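Local structure of sortase family protein (Streptococcus agalactiae, 3O0P) at residues I25-R28 and M29-Q33; E126-S129 and N130-K133; D162-S165 and D166-V169. The protein probably catalyses the transpeptidation that joins pilin subunits covalently during pilus assembly. One frame throughout, in Å; residues are numbered along the deposited sequence.

Interaction 1. Residues I25-R28 and M29-Q33; sequences INRR and MALAQ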
loop_
_atom_site.group_PDB
_atom_site.type_symbol
_atom_site.label_atom_id
_atom_site.label_comp_id
_atom_site.label_asym_id
_atom_site.label_seq_id
_atom_site.Cartn_x
_atom_site.Cartn_y
_atom_site.Cartn_z
ATOM N N ILE A 25 -3.278 -19.067 8.956
ATOM C CA ILE A 25 -3.556 -18.106 7.905
ATOM C C ILE A 25 -5.038 -17.753 7.924
ATOM O O ILE A 25 -5.388 -16.577 7.866
ATOM C CB ILE A 25 -3.117 -18.657 6.531
ATOM C CG1 ILE A 25 -1.585 -18.748 6.450
ATOM C CG2 ILE A 25 -3.673 -17.791 5.401
ATOM C CD1 ILE A 25 -1.074 -19.521 5.280
ATOM N N ASN A 26 -5.900 -18.750 8.060
ATOM C CA ASN A 26 -7.323 -18.467 8.100
ATOM C C ASN A 26 -7.708 -17.603 9.272
ATOM O O ASN A 26 -8.565 -16.721 9.125
ATOM C CB ASN A 26 -8.110 -19.773 8.127
ATOM C CG ASN A 26 -8.475 -20.245 6.755
ATOM O OD1 ASN A 26 -9.007 -19.467 5.957
ATOM N ND2 ASN A 26 -8.319 -21.532 6.514
ATOM N N ARG A 27 -7.118 -17.861 10.437
ATOM C CA ARG A 27 -7.431 -17.088 11.630
ATOM C C ARG A 27 -7.008 -15.630 11.423
ATOM O O ARG A 27 -7.773 -14.705 11.689
ATOM C CB ARG A 27 -6.699 -17.675 12.822
ATOM C CG ARG A 27 -7.073 -16.992 14.135
ATOM C CD ARG A 27 -6.182 -17.401 15.290
ATOM N NE ARG A 27 -4.819 -16.908 15.145
ATOM C CZ ARG A 27 -4.452 -15.683 15.493
ATOM N NH1 ARG A 27 -5.345 -14.860 16.029
ATOM N NH2 ARG A 27 -3.204 -15.278 15.334
ATOM N N ARG A 28 -5.798 -15.440 10.926
ATOM C CA ARG A 28 -5.276 -14.102 10.713
ATOM C C ARG A 28 -6.061 -13.355 9.646
ATOM O O ARG A 28 -6.358 -12.163 9.797
ATOM C CB ARG A 28 -3.797 -14.182 10.334
ATOM C CG ARG A 28 -2.891 -14.573 11.489
ATOM C CD ARG A 28 -1.537 -14.924 10.938
ATOM N NE ARG A 28 -0.459 -15.092 11.902
ATOM C CZ ARG A 28 0.551 -14.241 12.075
ATOM N NH1 ARG A 28 0.591 -13.081 11.433
ATOM N NH2 ARG A 28 1.530 -14.549 12.905
ATOM N N MET A 29 -6.347 -14.040 8.534
ATOM C CA MET A 29 -7.113 -13.434 7.473
ATOM C C MET A 29 -8.520 -13.085 7.942
ATOM O O MET A 29 -9.103 -12.098 7.510
ATOM C CB MET A 29 -7.108 -14.306 6.218
ATOM C CG MET A 29 -5.735 -14.491 5.603
ATOM S SD MET A 29 -4.961 -12.933 4.863
ATOM C CE MET A 29 -5.991 -12.824 3.408
ATOM N N ALA A 30 -9.072 -13.868 8.856
ATOM C CA ALA A 30 -10.381 -13.535 9.430
ATOM C C ALA A 30 -10.302 -12.249 10.218
ATOM O O ALA A 30 -11.186 -11.400 10.129
ATOM C CB ALA A 30 -10.854 -14.646 10.335
ATOM N N LEU A 31 -9.250 -12.091 11.014
ATOM C CA LEU A 31 -9.072 -10.855 11.751
ATOM C C LEU A 31 -8.909 -9.672 10.817
ATOM O O LEU A 31 -9.422 -8.590 11.085
ATOM C CB LEU A 31 -7.892 -10.953 12.721
ATOM C CG LEU A 31 -8.077 -11.912 13.904
ATOM C CD1 LEU A 31 -6.804 -11.955 14.725
ATOM C CD2 LEU A 31 -9.224 -11.504 14.802
ATOM N N ALA A 32 -8.176 -9.875 9.725
ATOM C CA ALA A 32 -7.967 -8.804 8.750
ATOM C C ALA A 32 -9.282 -8.429 8.049
ATOM O O ALA A 32 -9.553 -7.256 7.850
ATOM C CB ALA A 32 -6.902 -9.199 7.740
ATOM N N GLN A 33 -10.094 -9.427 7.684
ATOM C CA GLN A 33 -11.397 -9.170 7.090
ATOM C C GLN A 33 -12.295 -8.407 8.059
ATOM O O GLN A 33 -12.981 -7.467 7.678
ATOM C CB GLN A 33 -12.033 -10.511 6.690
ATOM C CG GLN A 33 -13.404 -10.365 6.114
ATOM C CD GLN A 33 -13.331 -9.631 4.787
ATOM O OE1 GLN A 33 -12.449 -9.889 3.963
ATOM N NE2 GLN A 33 -14.243 -8.690 4.585
#
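Met29 meets Ile25 one turn back along helix 22-37, and the residues after it repeat the i to i+4 pairing that defines an alpha-helix. The backbone N of Met29 donates to Ile25 O at 2.8 Å, with a nearly straight N-H...O angle of 167°. Its CG, anti to its own carbonyl carbon (chi1 -63°), lies 3.9 Å from CG2 of Ile25, the two side chains running alongside each other in the same direction. Bends at chi2 and chi3 then carry the sulfur and CE of Met29 away from Ile25. Ala30 follows with a bond from its N to Asn26 O of 2.9 Å. Leu31 N reaches Arg27 O at 3.1 Å, and the side chains of these two residues cross obliquely on the exposed surface, where Leu31 CD1 stands 3.5 Å from Arg27 NH1. The main polar partner of that guanidinium is Glu24, whose carboxylate forms salt bridges with Arg27 and Arg28 through different oxygens. Arg28, extended from CG to NE, also donates from NH1 to the carbonyls of Met63 and Glu65, which ties the helix to a distant part of the chain. Ala32 makes the fourth such bond: its N donates to Arg28 O at 2.9 Å, and its CB rests 3.6 Å from the same Arg28 O.

Interaction 2. Residues E126-S129 and N130-K133; sequences ELFS and NLKK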
loop_
_atom_site.group_PDB
_atom_site.type_symbol
_atom_site.label_atom_id
_atom_site.label_comp_id
_atom_site.label_asym_id
_atom_site.label_seq_id
_atom_site.Cartn_x
_atom_site.Cartn_y
_atom_site.Cartn_z
ATOM N N GLU A 126 15.681 4.393 -4.204
ATOM C CA GLU A 126 14.769 4.459 -5.347
ATOM C C GLU A 126 13.316 4.505 -4.881
ATOM O O GLU A 126 12.603 5.429 -5.224
ATOM C CB GLU A 126 14.971 3.277 -6.306
ATOM C CG GLU A 126 13.739 2.926 -7.136
ATOM C CD GLU A 126 13.779 3.463 -8.556
ATOM O OE1 GLU A 126 14.528 4.425 -8.814
ATOM O OE2 GLU A 126 13.032 2.912 -9.408
ATOM N N LEU A 127 12.883 3.499 -4.128
ATOM C CA LEU A 127 11.530 3.495 -3.562
ATOM C C LEU A 127 10.510 3.843 -4.669
ATOM O O LEU A 127 10.459 3.136 -5.676
ATOM C CB LEU A 127 11.466 4.416 -2.329
ATOM C CG LEU A 127 12.373 3.971 -1.170
ATOM C CD1 LEU A 127 12.464 5.014 -0.066
ATOM C CD2 LEU A 127 11.861 2.655 -0.602
ATOM N N PHE A 128 9.661 4.857 -4.481
ATOM C CA PHE A 128 8.676 5.229 -5.503
ATOM C C PHE A 128 9.114 6.467 -6.316
ATOM O O PHE A 128 8.277 7.175 -6.849
ATOM C CB PHE A 128 7.308 5.487 -4.866
ATOM C CG PHE A 128 6.489 4.232 -4.588
ATOM C CD1 PHE A 128 6.981 2.952 -4.825
ATOM C CD2 PHE A 128 5.229 4.352 -4.031
ATOM C CE1 PHE A 128 6.220 1.852 -4.549
ATOM C CE2 PHE A 128 4.446 3.235 -3.758
ATOM C CZ PHE A 128 4.952 1.985 -4.002
ATOM N N SER A 129 10.423 6.718 -6.412
ATOM C CA SER A 129 10.946 7.823 -7.210
ATOM C C SER A 129 10.439 7.802 -8.643
ATOM O O SER A 129 10.306 8.862 -9.262
ATOM C CB SER A 129 12.491 7.797 -7.238
ATOM O OG SER A 129 13.018 7.955 -5.939
ATOM N N ASN A 130 10.200 6.613 -9.184
ATOM C CA ASN A 130 9.776 6.493 -10.568
ATOM C C ASN A 130 8.327 6.080 -10.737
ATOM O O ASN A 130 7.929 5.653 -11.802
ATOM C CB ASN A 130 10.702 5.544 -11.316
ATOM C CG ASN A 130 12.044 6.174 -11.579
ATOM O OD1 ASN A 130 12.112 7.249 -12.155
ATOM N ND2 ASN A 130 13.107 5.532 -11.123
ATOM N N LEU A 131 7.518 6.267 -9.703
ATOM C CA LEU A 131 6.090 5.922 -9.771
ATOM C C LEU A 131 5.365 6.652 -10.900
ATOM O O LEU A 131 4.405 6.146 -11.480
ATOM C CB LEU A 131 5.401 6.211 -8.429
ATOM C CG LEU A 131 4.045 5.543 -8.248
ATOM C CD1 LEU A 131 4.311 4.061 -8.023
ATOM C CD2 LEU A 131 3.253 6.106 -7.085
ATOM N N LYS A 132 5.848 7.835 -11.251
ATOM C CA LYS A 132 5.188 8.612 -12.293
ATOM C C LYS A 132 5.372 8.029 -13.692
ATOM O O LYS A 132 4.750 8.490 -14.636
ATOM C CB LYS A 132 5.676 10.064 -12.277
ATOM N N LYS A 133 6.213 7.015 -13.828
ATOM C CA LYS A 133 6.336 6.320 -15.102
ATOM C C LYS A 133 5.177 5.345 -15.353
ATOM O O LYS A 133 4.985 4.886 -16.472
ATOM C CB LYS A 133 7.690 5.601 -15.190
ATOM C CG LYS A 133 8.867 6.558 -15.167
ATOM C CD LYS A 133 10.173 5.868 -15.492
ATOM C CE LYS A 133 11.337 6.847 -15.523
ATOM N NZ LYS A 133 11.120 7.938 -16.510
HETATM O O HOH W 1 10.720 3.984 -8.292
HETATM O O HOH W 2 7.275 9.267 -8.762
#
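The carbonyl oxygen of Phe128 is held by two donors, Leu131 N and a water. Leu131 N donates to Phe128 O at 3.1 Å, closing a type I turn from Phe128 to Leu131. Water 2, 3.0 Å from Phe128 O, relays the contact to Lys132 N. With CG of Leu131 anti to the backbone N (chi1 -164°), its CD1 sits over one face of the Phe128 ring. Leu131 CD1 is 4.1 Å from the centroid of the Phe128 ring and 12° off the normal, which meets the geometry of a CH-pi contact. Both side chains also touch Leu178 and Thr180 in strand 174-182; these belong to a Thr-Leu-Leu-Thr-Cys sequence matching the TLXTC signature that carries the nucleophilic cysteine in sortases. The preceding type II' turn, Glu126 to Ser129, shares Phe128 and Ser129 with the type I turn, and Glu126 O accepts from Ser129 N at 2.8 Å and from Ser129 OG at 2.7 Å. The Glu126 side chain turns forward to Asn130, whose ND2 donates almost straight to Glu126 OE2 at 3.1 Å. That oxygen is met on its syn side, the carboxylate and amide planes standing 56° apart. Water 1 bridges backbone and carboxylate, donating to Leu127 O at 2.8 Å and, more weakly, to Glu126 OE2, while accepting from Asn130 N.

Interaction 3. Residues D162-S165 and D166-V169; sequences DNFS and DLLV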
loop_
_atom_site.group_PDB
_atom_site.type_symbol
_atom_site.label_atom_id
_atom_site.label_comp_id
_atom_site.label_asym_id
_atom_site.label_seq_id
_atom_site.Cartn_x
_atom_site.Cartn_y
_atom_site.Cartn_z
ATOM N N ASP A 162 -4.502 17.556 1.352
ATOM C CA ASP A 162 -5.713 17.477 2.175
ATOM C C ASP A 162 -6.931 16.925 1.423
ATOM O O ASP A 162 -8.060 17.013 1.912
ATOM C CB ASP A 162 -6.023 18.843 2.802
ATOM C CG ASP A 162 -6.052 19.975 1.793
ATOM O OD1 ASP A 162 -5.961 19.728 0.566
ATOM O OD2 ASP A 162 -6.165 21.130 2.252
ATOM N N ASN A 163 -6.709 16.339 0.252
ATOM C CA ASN A 163 -7.793 15.736 -0.525
ATOM C C ASN A 163 -7.708 14.212 -0.492
ATOM O O ASN A 163 -6.918 13.620 -1.216
ATOM C CB ASN A 163 -7.741 16.213 -1.977
ATOM C CG ASN A 163 -8.844 15.618 -2.831
ATOM O OD1 ASN A 163 -9.706 14.878 -2.335
ATOM N ND2 ASN A 163 -8.806 15.904 -4.124
ATOM N N PHE A 164 -8.530 13.593 0.351
ATOM C CA PHE A 164 -8.515 12.149 0.515
ATOM C C PHE A 164 -9.569 11.441 -0.325
ATOM O O PHE A 164 -9.689 10.223 -0.233
ATOM C CB PHE A 164 -8.759 11.790 1.984
ATOM C CG PHE A 164 -7.689 12.277 2.906
ATOM C CD1 PHE A 164 -6.412 11.736 2.857
ATOM C CD2 PHE A 164 -7.959 13.265 3.835
ATOM C CE1 PHE A 164 -5.422 12.191 3.705
ATOM C CE2 PHE A 164 -6.975 13.721 4.683
ATOM C CZ PHE A 164 -5.705 13.182 4.618
ATOM N N SER A 165 -10.327 12.186 -1.133
ATOM C CA SER A 165 -11.472 11.614 -1.852
ATOM C C SER A 165 -11.149 10.381 -2.667
ATOM O O SER A 165 -11.951 9.468 -2.754
ATOM C CB SER A 165 -12.073 12.662 -2.798
ATOM O OG SER A 165 -12.737 13.685 -2.085
ATOM N N ASP A 166 -9.986 10.361 -3.286
ATOM C CA ASP A 166 -9.643 9.279 -4.208
ATOM C C ASP A 166 -8.992 8.101 -3.530
ATOM O O ASP A 166 -8.617 7.151 -4.199
ATOM C CB ASP A 166 -8.729 9.807 -5.302
ATOM C CG ASP A 166 -9.329 10.990 -6.004
ATOM O OD1 ASP A 166 -10.380 10.821 -6.661
ATOM O OD2 ASP A 166 -8.775 12.088 -5.864
ATOM N N LEU A 167 -8.879 8.174 -2.204
ATOM C CA LEU A 167 -8.324 7.073 -1.413
ATOM C C LEU A 167 -9.380 6.289 -0.666
ATOM O O LEU A 167 -9.050 5.298 -0.053
ATOM C CB LEU A 167 -7.338 7.607 -0.382
ATOM C CG LEU A 167 -6.179 8.388 -0.996
ATOM C CD1 LEU A 167 -5.260 8.864 0.115
ATOM C CD2 LEU A 167 -5.383 7.553 -2.019
ATOM N N LEU A 168 -10.637 6.716 -0.745
ATOM C CA LEU A 168 -11.696 6.104 0.041
ATOM C C LEU A 168 -12.204 4.852 -0.640
ATOM O O LEU A 168 -12.012 4.657 -1.854
ATOM C CB LEU A 168 -12.847 7.103 0.226
ATOM C CG LEU A 168 -12.462 8.472 0.797
ATOM C CD1 LEU A 168 -13.712 9.305 1.011
ATOM C CD2 LEU A 168 -11.639 8.357 2.080
ATOM N N VAL A 169 -12.856 4.006 0.147
ATOM C CA VAL A 169 -13.446 2.804 -0.378
ATOM C C VAL A 169 -14.529 3.167 -1.390
ATOM O O VAL A 169 -15.348 4.053 -1.167
ATOM C CB VAL A 169 -14.039 1.953 0.763
ATOM C CG1 VAL A 169 -14.945 0.833 0.213
ATOM C CG2 VAL A 169 -12.901 1.391 1.641
HETATM O O HOH W 3 -7.722 11.990 -3.191
HETATM O O HOH W 4 -10.281 14.279 -6.329
HETATM O O HOH W 5 -12.253 6.739 -3.744
#
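The Phe164 ring is met at its edge, near its plane, by Leu167: CD1 of the leucine lies 4.1 Å from CD1 of the phenylalanine, so the methyl abuts the rim of the ring. The other flat pair, the Asn163 amide and the Asp166 carboxylate, is turned 53° out of parallel. Asn163 ND2 and Asp166 OD2 are 4.2 Å apart, too far for a direct bond, and water 4 spans the gap, accepting from ND2 and donating to OD2 at 2.7 Å. A second bridge runs through water 3, which accepts from Asp166 N at 2.8 Å and donates to both Asn163 O and Asp166 OD2. The other carboxylate oxygen, OD1, forms a salt bridge with Lys157, which would be expected to stabilise the charged form of Asp166. Asn163 also makes an Asx turn: with CG anti to the backbone N (chi1 180°), OD1 is carried forward to accept from Ser165 N at 3.0 Å, and Ser165 OG adds a weak bond to it. The chain then bends back on itself through Leu167 N, which donates to Phe164 O at 3.0 Å. Leu168 CG presses against the same Phe164 O at 3.4 Å, and water 5 links the carbonyls of Ser165 and Leu168. This bend lies in the loop between strands 148-159 and 174-182; the equivalent loop in sortase A borders the sorting-signal groove. Leu167 packs on Leu100 and on Leu192 of strand 189-198, Lys157 anchors the bend to strand 148-159, and Leu168 O bonds to His113 of strand 112-117.

Overall arrangement
The three contacts come in series along the chain. Interaction 1 lies on helix 22-37, whereas interactions 2 and 3 occupy loops within the sortase domain, before and after strands 139-143 and 148-159 in sequence. The centres of interactions 1 and 2 are about 32 Å apart. Interaction 3 is about 26 Å from interaction 1 and 21 Å from interaction 2, centre to centre, and none touches another. The eight-stranded sheet relates the two loops: 126-133 packs on strand 174-182, while 162-169 leads into it, and both contact strand 189-198. Helix 22-37 thus lies across the chain's centre from interaction 2, while the two loops meet on strands of the sortase domain.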